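Local atomic coordinates of TPR repeat-containing protein YrrB (Bacillus subtilis, PDB entry 2Q7F), a protein that may serve as an interaction mediator that helps RNA sulfuration components, RNA processing components and aminoacyl-tRNA synthetases assemble into complexes. Residues E172-L175 with D176-L179; F182-V185 with T186-P190; V201-Y205 with K206-E210; D225-L228 with A229-A232. All blocks are in the same frame, centred on the assembly; numbering follows the deposited sequence.

Interaction 1 of 4, residues E172-L175 with D176-L179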
loop_
_atom_site.group_PDB
_atom_site.type_symbol
_atom_site.label_atom_id
_atom_site.label_comp_id
_atom_site.label_asym_id
_atom_site.label_seq_id
_atom_site.Cartn_x
_atom_site.Cartn_y
_atom_site.Cartn_z
ATOM N N GLU A 172 -16.204 3.607 4.249
ATOM C CA GLU A 172 -17.193 2.561 4.039
ATOM C C GLU A 172 -18.410 2.662 4.963
ATOM O O GLU A 172 -19.391 1.938 4.779
ATOM C CB GLU A 172 -16.535 1.181 4.145
ATOM C CG GLU A 172 -17.191 0.107 3.262
ATOM C CD GLU A 172 -17.072 0.375 1.750
ATOM O OE1 GLU A 172 -16.266 1.236 1.326
ATOM O OE2 GLU A 172 -17.794 -0.290 0.975
ATOM N N GLY A 173 -18.352 3.565 5.939
ATOM C CA GLY A 173 -19.453 3.755 6.880
ATOM C C GLY A 173 -19.076 3.329 8.282
ATOM O O GLY A 173 -19.607 3.850 9.257
ATOM N N MET A 174 -18.155 2.374 8.372
ATOM C CA MET A 174 -17.648 1.865 9.639
ATOM C C MET A 174 -16.784 2.945 10.284
ATOM O O MET A 174 -15.557 2.910 10.188
ATOM C CB MET A 174 -16.835 0.583 9.401
ATOM C CG MET A 174 -17.603 -0.571 8.737
ATOM S SD MET A 174 -16.559 -1.883 8.017
ATOM C CE MET A 174 -16.097 -2.836 9.469
ATOM N N LEU A 175 -17.438 3.901 10.943
ATOM C CA LEU A 175 -16.799 5.146 11.394
ATOM C C LEU A 175 -16.117 5.079 12.750
ATOM O O LEU A 175 -15.163 5.808 12.998
ATOM C CB LEU A 175 -17.809 6.298 11.404
ATOM C CG LEU A 175 -18.358 6.744 10.046
ATOM C CD1 LEU A 175 -19.764 7.306 10.209
ATOM C CD2 LEU A 175 -17.438 7.743 9.346
ATOM N N ASP A 176 -16.611 4.225 13.635
ATOM C CA ASP A 176 -16.080 4.158 14.995
ATOM C C ASP A 176 -14.800 3.346 15.031
ATOM O O ASP A 176 -13.845 3.699 15.725
ATOM C CB ASP A 176 -17.133 3.597 15.948
ATOM C CG ASP A 176 -18.494 4.223 15.722
ATOM O OD1 ASP A 176 -19.164 3.835 14.738
ATOM O OD2 ASP A 176 -18.881 5.116 16.502
ATOM N N GLU A 177 -14.783 2.268 14.256
ATOM C CA GLU A 177 -13.584 1.460 14.049
ATOM C C GLU A 177 -12.502 2.237 13.286
ATOM O O GLU A 177 -11.307 1.935 13.408
ATOM C CB GLU A 177 -13.933 0.146 13.337
ATOM C CG GLU A 177 -15.085 0.250 12.334
ATOM C CD GLU A 177 -16.458 0.261 13.003
ATOM O OE1 GLU A 177 -16.831 -0.751 13.629
ATOM O OE2 GLU A 177 -17.169 1.284 12.900
ATOM N N ALA A 178 -12.919 3.239 12.512
ATOM C CA ALA A 178 -11.978 4.144 11.852
ATOM C C ALA A 178 -11.229 4.936 12.907
ATOM O O ALA A 178 -9.998 4.997 12.890
ATOM C CB ALA A 178 -12.701 5.076 10.891
ATOM N N LEU A 179 -11.989 5.517 13.836
ATOM C CA LEU A 179 -11.437 6.264 14.969
ATOM C C LEU A 179 -10.554 5.385 15.848
ATOM O O LEU A 179 -9.517 5.833 16.330
ATOM C CB LEU A 179 -12.558 6.889 15.791
ATOM C CG LEU A 179 -13.386 7.948 15.066
ATOM C CD1 LEU A 179 -14.724 8.091 15.752
ATOM C CD2 LEU A 179 -12.661 9.301 14.976
#
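The carbonyl of Leu175 accepts the N-H of Leu179 (N to O 3.3 Å, N-H...O angle 160°), a four-residue step that starts helix 176-188 just after the inverse gamma turn centred on Met174. Ahead of it, Gly173 ends helix 159-172 with a positive phi, where a side chain would collide with the preceding carbonyl oxygen. Glu177 then folds back over the turn. Its chain bends at chi2 (-78°), laying CG against Met174 CB at 3.4 Å and bringing OE2 to the start of the helix. There OE2 takes a weak hydrogen bond from Asp176 N, 3.1 Å long and bent to 126°. On the inner side the small Ala178 fits close to the turn, its CB 3.3 Å from Leu175 O, and reaches Leu169 and Ala170 of helix 159-172. The branched end of Leu179 rises beside the same carbonyl oxygen, CG at 3.5 Å; both leucines also pack on Thr202 of helix 193-205. Replacing Glu177 by an alanine would probably leave the amide of Asp176 without its carboxylate acceptor and uncover the flank of Met174. Asp176 sends its own carboxylate outward, into a salt bridge from OD2 to Lys206. Within this tight bend between the two helices of repeat TPR 5, two acids thus gather at a helix N-terminus: Glu177 is held, weakly, by an amide and Asp176 by Lys206, and the helix end would probably favour their negative charge.

Interaction 2 of 4, residues F182-V185 with T186-P190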
loop_
_atom_site.group_PDB
_atom_site.type_symbol
_atom_site.label_atom_id
_atom_site.label_comp_id
_atom_site.label_asym_id
_atom_site.label_seq_id
_atom_site.Cartn_x
_atom_site.Cartn_y
_atom_site.Cartn_z
ATOM N N PHE A 182 -7.403 5.369 13.704
ATOM C CA PHE A 182 -6.780 6.705 13.739
ATOM C C PHE A 182 -6.092 6.989 15.083
ATOM O O PHE A 182 -5.011 7.586 15.113
ATOM C CB PHE A 182 -7.785 7.824 13.428
ATOM C CG PHE A 182 -8.308 7.820 12.011
ATOM C CD1 PHE A 182 -7.476 7.528 10.933
ATOM C CD2 PHE A 182 -9.641 8.139 11.752
ATOM C CE1 PHE A 182 -7.968 7.532 9.624
ATOM C CE2 PHE A 182 -10.138 8.147 10.449
ATOM C CZ PHE A 182 -9.298 7.844 9.384
ATOM N N ALA A 183 -6.721 6.551 16.178
ATOM C CA ALA A 183 -6.182 6.731 17.530
ATOM C C ALA A 183 -4.877 5.968 17.733
ATOM O O ALA A 183 -3.916 6.506 18.287
ATOM C CB ALA A 183 -7.203 6.324 18.577
ATOM N N ALA A 184 -4.844 4.719 17.275
ATOM C CA ALA A 184 -3.643 3.885 17.391
ATOM C C ALA A 184 -2.460 4.473 16.612
ATOM O O ALA A 184 -1.311 4.388 17.063
ATOM C CB ALA A 184 -3.937 2.456 16.950
ATOM N N VAL A 185 -2.756 5.078 15.457
ATOM C CA VAL A 185 -1.759 5.796 14.653
ATOM C C VAL A 185 -1.196 6.978 15.440
ATOM O O VAL A 185 0.010 7.240 15.396
ATOM C CB VAL A 185 -2.357 6.292 13.307
ATOM C CG1 VAL A 185 -1.389 7.234 12.575
ATOM C CG2 VAL A 185 -2.737 5.107 12.415
ATOM N N THR A 186 -2.084 7.673 16.157
ATOM C CA THR A 186 -1.719 8.765 17.061
ATOM C C THR A 186 -0.782 8.289 18.181
ATOM O O THR A 186 0.141 9.011 18.566
ATOM C CB THR A 186 -2.991 9.445 17.648
ATOM O OG1 THR A 186 -3.519 10.370 16.692
ATOM C CG2 THR A 186 -2.690 10.193 18.938
ATOM N N GLU A 187 -1.014 7.077 18.687
ATOM C CA GLU A 187 -0.173 6.514 19.751
ATOM C C GLU A 187 1.247 6.206 19.263
ATOM O O GLU A 187 2.222 6.555 19.926
ATOM C CB GLU A 187 -0.814 5.265 20.386
ATOM C CG GLU A 187 -0.200 4.868 21.748
ATOM C CD GLU A 187 -0.734 3.546 22.313
ATOM O OE1 GLU A 187 -1.725 2.999 21.776
ATOM O OE2 GLU A 187 -0.156 3.051 23.309
ATOM N N GLN A 188 1.360 5.566 18.103
ATOM C CA GLN A 188 2.669 5.226 17.548
ATOM C C GLN A 188 3.378 6.462 16.994
ATOM O O GLN A 188 4.535 6.719 17.327
ATOM C CB GLN A 188 2.541 4.136 16.480
ATOM C CG GLN A 188 2.080 2.796 17.041
ATOM C CD GLN A 188 1.467 1.884 15.996
ATOM O OE1 GLN A 188 2.093 1.556 14.985
ATOM N NE2 GLN A 188 0.234 1.456 16.247
ATOM N N ASP A 189 2.674 7.228 16.165
ATOM C CA ASP A 189 3.227 8.440 15.564
ATOM C C ASP A 189 2.379 9.645 15.989
ATOM O O ASP A 189 1.309 9.880 15.431
ATOM C CB ASP A 189 3.299 8.292 14.029
ATOM C CG ASP A 189 3.957 9.491 13.326
ATOM O OD1 ASP A 189 3.963 9.499 12.074
ATOM O OD2 ASP A 189 4.461 10.417 13.998
ATOM N N PRO A 190 2.850 10.402 17.000
ATOM C CA PRO A 190 2.112 11.592 17.440
ATOM C C PRO A 190 2.324 12.816 16.532
ATOM O O PRO A 190 1.632 13.826 16.686
ATOM C CB PRO A 190 2.655 11.845 18.850
ATOM C CG PRO A 190 4.022 11.253 18.851
ATOM C CD PRO A 190 4.079 10.183 17.787
#
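Among the flat groups, the side chain of Gln188 meets the carbonyl of Ala184 with its aliphatic part, CG lying 3.7 Å from Ala184 O, whereas the ring of Phe182 turns its end away from 186-190 and spends its surface on helix 193-205. No ring or carboxylate stacks on another between the two halves. What joins them is the last stretch of helix 176-188. Thr186 N binds Phe182 O, and the following amides repeat the step until Asp189 N reaches Val185 O at 2.8 Å with a 156° angle. Thr186 sets CB close over Ala183 O, at 3.1 Å; its chi1 of -81° puts the hydroxyl beside its own backbone N and the methyl anti to it, a compact shape suited to a helix surface facing Phe196. Asp189 is the first residue to leave helical angles, and its short carboxylate reaches forward, OD2 accepting a hydrogen bond from Gly191 N. With an alanine in place of Gln188 the methylene beside Ala184 O would be gone, and Arg162 of helix 159-172 would probably lose a side chain that it packs against. Buried Val185 wedges between neighbours, touching Thr159 and Arg162 of helix 159-172 on the one hand and Ala195 of helix 193-205 on the other; in this all-helical protein the segment is therefore gripped by the helices that precede and follow it.

Interaction 3 of 4, residues V201-Y205 with K206-E210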
loop_
_atom_site.group_PDB
_atom_site.type_symbol
_atom_site.label_atom_id
_atom_site.label_comp_id
_atom_site.label_asym_id
_atom_site.label_seq_id
_atom_site.Cartn_x
_atom_site.Cartn_y
_atom_site.Cartn_z
ATOM N N VAL A 201 -12.505 14.634 10.410
ATOM C CA VAL A 201 -13.513 14.491 9.357
ATOM C C VAL A 201 -14.499 13.369 9.676
ATOM O O VAL A 201 -15.678 13.451 9.318
ATOM C CB VAL A 201 -12.863 14.273 7.974
ATOM C CG1 VAL A 201 -13.925 14.035 6.900
ATOM C CG2 VAL A 201 -12.008 15.472 7.600
ATOM N N THR A 202 -14.015 12.332 10.358
ATOM C CA THR A 202 -14.863 11.205 10.742
ATOM C C THR A 202 -15.953 11.667 11.705
ATOM O O THR A 202 -17.134 11.384 11.492
ATOM C CB THR A 202 -14.044 10.039 11.360
ATOM O OG1 THR A 202 -13.209 9.454 10.354
ATOM C CG2 THR A 202 -14.964 8.962 11.926
ATOM N N TYR A 203 -15.548 12.395 12.745
ATOM C CA TYR A 203 -16.473 12.928 13.749
ATOM C C TYR A 203 -17.572 13.802 13.142
ATOM O O TYR A 203 -18.702 13.801 13.628
ATOM C CB TYR A 203 -15.721 13.707 14.831
ATOM C CG TYR A 203 -15.124 12.859 15.942
ATOM C CD1 TYR A 203 -15.922 12.006 16.714
ATOM C CD2 TYR A 203 -13.765 12.941 16.246
ATOM C CE1 TYR A 203 -15.371 11.238 17.745
ATOM C CE2 TYR A 203 -13.205 12.182 17.273
ATOM C CZ TYR A 203 -14.010 11.335 18.017
ATOM O OH TYR A 203 -13.446 10.593 19.028
ATOM N N ALA A 204 -17.239 14.540 12.084
ATOM C CA ALA A 204 -18.223 15.336 11.343
ATOM C C ALA A 204 -19.380 14.483 10.797
ATOM O O ALA A 204 -20.547 14.879 10.876
ATOM C CB ALA A 204 -17.542 16.102 10.221
ATOM N N TYR A 205 -19.045 13.311 10.258
ATOM C CA TYR A 205 -20.028 12.358 9.753
ATOM C C TYR A 205 -20.758 11.640 10.888
ATOM O O TYR A 205 -21.809 11.027 10.672
ATOM C CB TYR A 205 -19.351 11.348 8.823
ATOM C CG TYR A 205 -19.115 11.865 7.418
ATOM C CD1 TYR A 205 -18.118 12.807 7.154
ATOM C CD2 TYR A 205 -19.886 11.409 6.350
ATOM C CE1 TYR A 205 -17.902 13.286 5.863
ATOM C CE2 TYR A 205 -19.675 11.877 5.052
ATOM C CZ TYR A 205 -18.685 12.815 4.820
ATOM O OH TYR A 205 -18.475 13.282 3.546
ATOM N N LYS A 206 -20.192 11.718 12.092
ATOM C CA LYS A 206 -20.840 11.217 13.309
ATOM C C LYS A 206 -21.773 12.268 13.925
ATOM O O LYS A 206 -22.451 12.000 14.929
ATOM C CB LYS A 206 -19.792 10.798 14.339
ATOM C CG LYS A 206 -19.170 9.437 14.094
ATOM C CD LYS A 206 -18.122 9.108 15.154
ATOM C CE LYS A 206 -18.715 8.961 16.557
ATOM N NZ LYS A 206 -19.563 7.748 16.698
ATOM N N GLU A 207 -21.797 13.455 13.309
ATOM C CA GLU A 207 -22.620 14.601 13.739
ATOM C C GLU A 207 -22.229 15.110 15.125
ATOM O O GLU A 207 -23.002 15.019 16.078
ATOM C CB GLU A 207 -24.120 14.282 13.664
ATOM C CG GLU A 207 -24.523 13.546 12.393
ATOM C CD GLU A 207 -25.816 14.052 11.803
ATOM O OE1 GLU A 207 -26.772 14.327 12.569
ATOM O OE2 GLU A 207 -25.870 14.173 10.560
ATOM N N ASN A 208 -21.018 15.655 15.213
ATOM C CA ASN A 208 -20.443 16.103 16.476
ATOM C C ASN A 208 -19.416 17.217 16.256
ATOM O O ASN A 208 -18.259 16.945 15.928
ATOM C CB ASN A 208 -19.812 14.908 17.215
ATOM C CG ASN A 208 -19.096 15.308 18.494
ATOM O OD1 ASN A 208 -18.023 14.792 18.800
ATOM N ND2 ASN A 208 -19.687 16.227 19.249
ATOM N N ARG A 209 -19.843 18.467 16.431
ATOM C CA ARG A 209 -18.939 19.609 16.284
ATOM C C ARG A 209 -18.154 19.980 17.537
ATOM O O ARG A 209 -17.670 21.106 17.660
ATOM C CB ARG A 209 -19.660 20.941 16.545
ATOM C CG ARG A 209 -20.179 21.670 15.305
ATOM C CD ARG A 209 -21.704 21.681 15.246
ATOM N NE ARG A 209 -22.299 22.564 16.256
ATOM C CZ ARG A 209 -23.591 22.579 16.592
ATOM N NH1 ARG A 209 -24.453 21.755 16.002
ATOM N NH2 ARG A 209 -24.025 23.422 17.525
ATOM N N GLU A 210 -18.018 19.013 18.443
ATOM C CA GLU A 210 -17.056 18.997 19.550
ATOM C C GLU A 210 -15.721 18.317 19.236
ATOM O O GLU A 210 -14.739 18.992 18.902
ATOM C CB GLU A 210 -17.693 18.367 20.800
ATOM C CG GLU A 210 -18.284 19.363 21.790
ATOM C CD GLU A 210 -17.250 19.923 22.759
ATOM O OE1 GLU A 210 -16.036 19.846 22.466
ATOM O OE2 GLU A 210 -17.656 20.446 23.822
#
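Tyr203 and Lys206 lie side by side and point the same way, where helix 193-205 runs out into the interhelical turn of TPR 6, the sixth and last tetratricopeptide repeat. The lysine methylenes run past the ring: CD stands 4.0 Å from Tyr203 CD1, approaching obliquely, and CE follows it. Two bends, at chi3 (65°) and chi4 (69°), turn the tip of the chain away from the loop, so that its ammonium can reach Asp176 on the neighbouring helix. A long aliphatic chain with a charged end suits this place, because it lies against a ring and a leucine, Leu179, before becoming polar. On the second flank Asn208 also runs alongside the tyrosine. Its OD1 comes within 4.1 Å of Tyr203 CD1, with the amide plane turned 83° to the ring, nearly perpendicular. That same oxygen accepts a hydrogen bond from Lys211 N, so the asparagine helps receive the start of helix 211-222. The tyrosine ring is broad enough to span the gap, touching Leu179 on one helix and Lys211, Ala212 and Met215 on the other. Beneath these side chains the backbone unwinds. Lys206 N divides itself between two weak bonds, to Thr202 O at 3.1 Å and to Tyr203 O at 3.0 Å, and Glu207 then turns to positive phi, which breaks the helical path. The last bond, from Glu207 N to Ala204 O at 3.1 Å, is straighter at its hydrogen, although the donor sits well above the carbonyl plane.

Interaction 4 of 4, residues D225-L228 with A229-A232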
loop_
_atom_site.group_PDB
_atom_site.type_symbol
_atom_site.label_atom_id
_atom_site.label_comp_id
_atom_site.label_asym_id
_atom_site.label_seq_id
_atom_site.Cartn_x
_atom_site.Cartn_y
_atom_site.Cartn_z
ATOM N N ASP A 225 0.460 24.729 8.421
ATOM C CA ASP A 225 0.038 24.948 7.030
ATOM C C ASP A 225 -0.818 23.815 6.443
ATOM O O ASP A 225 -0.844 23.603 5.228
ATOM C CB ASP A 225 1.238 25.274 6.120
ATOM C CG ASP A 225 2.259 24.141 6.038
ATOM O OD1 ASP A 225 1.889 22.972 5.787
ATOM O OD2 ASP A 225 3.460 24.440 6.198
ATOM N N HIS A 226 -1.525 23.102 7.316
ATOM C CA HIS A 226 -2.455 22.062 6.891
ATOM C C HIS A 226 -3.730 22.701 6.333
ATOM O O HIS A 226 -4.714 22.871 7.059
ATOM C CB HIS A 226 -2.791 21.137 8.063
ATOM C CG HIS A 226 -3.200 19.758 7.645
ATOM N ND1 HIS A 226 -2.454 18.640 7.945
ATOM C CD2 HIS A 226 -4.265 19.320 6.934
ATOM C CE1 HIS A 226 -3.046 17.570 7.444
ATOM N NE2 HIS A 226 -4.148 17.956 6.825
ATOM N N MET A 227 -3.699 23.052 5.045
ATOM C CA MET A 227 -4.779 23.812 4.403
ATOM C C MET A 227 -6.132 23.114 4.425
ATOM O O MET A 227 -7.166 23.772 4.584
ATOM C CB MET A 227 -4.416 24.199 2.967
ATOM C CG MET A 227 -3.917 25.635 2.822
ATOM S SD MET A 227 -4.206 26.327 1.174
ATOM C CE MET A 227 -3.211 25.242 0.139
ATOM N N LEU A 228 -6.122 21.793 4.260
ATOM C CA LEU A 228 -7.342 20.996 4.373
ATOM C C LEU A 228 -7.927 21.039 5.789
ATOM O O LEU A 228 -9.135 21.220 5.955
ATOM C CB LEU A 228 -7.109 19.560 3.897
ATOM C CG LEU A 228 -7.508 19.185 2.459
ATOM C CD1 LEU A 228 -7.300 20.313 1.422
ATOM C CD2 LEU A 228 -6.784 17.918 2.022
ATOM N N ALA A 229 -7.078 20.900 6.805
ATOM C CA ALA A 229 -7.531 21.045 8.191
ATOM C C ALA A 229 -8.063 22.448 8.407
ATOM O O ALA A 229 -9.034 22.640 9.133
ATOM C CB ALA A 229 -6.416 20.735 9.176
ATOM N N LEU A 230 -7.431 23.420 7.757
ATOM C CA LEU A 230 -7.845 24.820 7.841
ATOM C C LEU A 230 -9.228 25.046 7.238
ATOM O O LEU A 230 -10.120 25.585 7.900
ATOM C CB LEU A 230 -6.807 25.740 7.180
ATOM C CG LEU A 230 -5.514 25.993 7.967
ATOM C CD1 LEU A 230 -4.438 26.583 7.071
ATOM C CD2 LEU A 230 -5.780 26.889 9.177
ATOM N N HIS A 231 -9.402 24.620 5.990
ATOM C CA HIS A 231 -10.680 24.751 5.303
ATOM C C HIS A 231 -11.774 23.942 5.994
ATOM O O HIS A 231 -12.916 24.393 6.087
ATOM C CB HIS A 231 -10.555 24.350 3.832
ATOM C CG HIS A 231 -9.611 25.210 3.051
ATOM N ND1 HIS A 231 -9.502 26.570 3.251
ATOM C CD2 HIS A 231 -8.741 24.905 2.059
ATOM C CE1 HIS A 231 -8.600 27.065 2.423
ATOM N NE2 HIS A 231 -8.124 26.076 1.689
ATOM N N ALA A 232 -11.414 22.761 6.494
ATOM C CA ALA A 232 -12.355 21.909 7.221
ATOM C C ALA A 232 -12.883 22.578 8.491
ATOM O O ALA A 232 -14.041 22.388 8.864
ATOM C CB ALA A 232 -11.716 20.563 7.555
#
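His226 and Ala229 meet first: CD2 of the imidazole is 3.4 Å from the alanine methyl, and Ala229 N stands at the ring's edge, close to its plane. The histidine occupies the N-cap position of helix 227-233 and is the centre of an inverse gamma turn. A chi1 of -154°, which swings the ring opposite its backbone N, tucks the imidazole under the first helical turn. The small methyl of Ala229 suits a place this close to the ring, with Ile220 behind it. The His226 carbonyl holds Leu230 N at 2.9 Å, and Leu230 CG packs on the same oxygen. One residue further on, Met227 O takes the N-H of His231 in a nearly straight bond, 2.8 Å and 169°. That oxygen also lies under one face of the His231 ring, 3.0 Å from its plane and offset toward the rim. Met227 runs beside the histidine, its sulfur obliquely placed 4.9 Å from the ring centroid, a flexible thioether suited to an exposed flank. The next shell fixes these groups from outside. Tyr197 of helix 193-205 meets the His226 ring with planes about 35° apart and also receives Leu228 and Ala232, while Ile220 of helix 211-222 backs Ala229 and Leu230. Small alanines on the inner side let the short helix settle close to both partners, consistent with the capping helix that closes many TPR arrays. Two carbonyl oxygens thus each accept an amide beneath a side chain, Leu230 over His226 O and the His231 imidazole over Met227 O, which is likely to shield these first helical bonds from solvent.

How the interactions relate
Interactions 1 and 2 mark the beginning and end of helix 176-188, their centres 16 Å apart. Interaction 3 lies across from both, on the next helix in the chain. It is tied to interaction 1 by the salt bridge from Asp176 OD2 to Lys206 NZ, at 2.7 Å, and by the methyl CG2 of Thr202, 3.3 Å from Leu175 O. The same threonine reaches interaction 2 through its OG1, 3.3 Å from Phe182 CE2, so one residue links all three. Interaction 4 stands apart, with nearest atoms about 5 Å from interaction 3; its link to the others runs through helices 193-205 and 211-222. Together the four follow the C-terminal part of the superhelical TPR array.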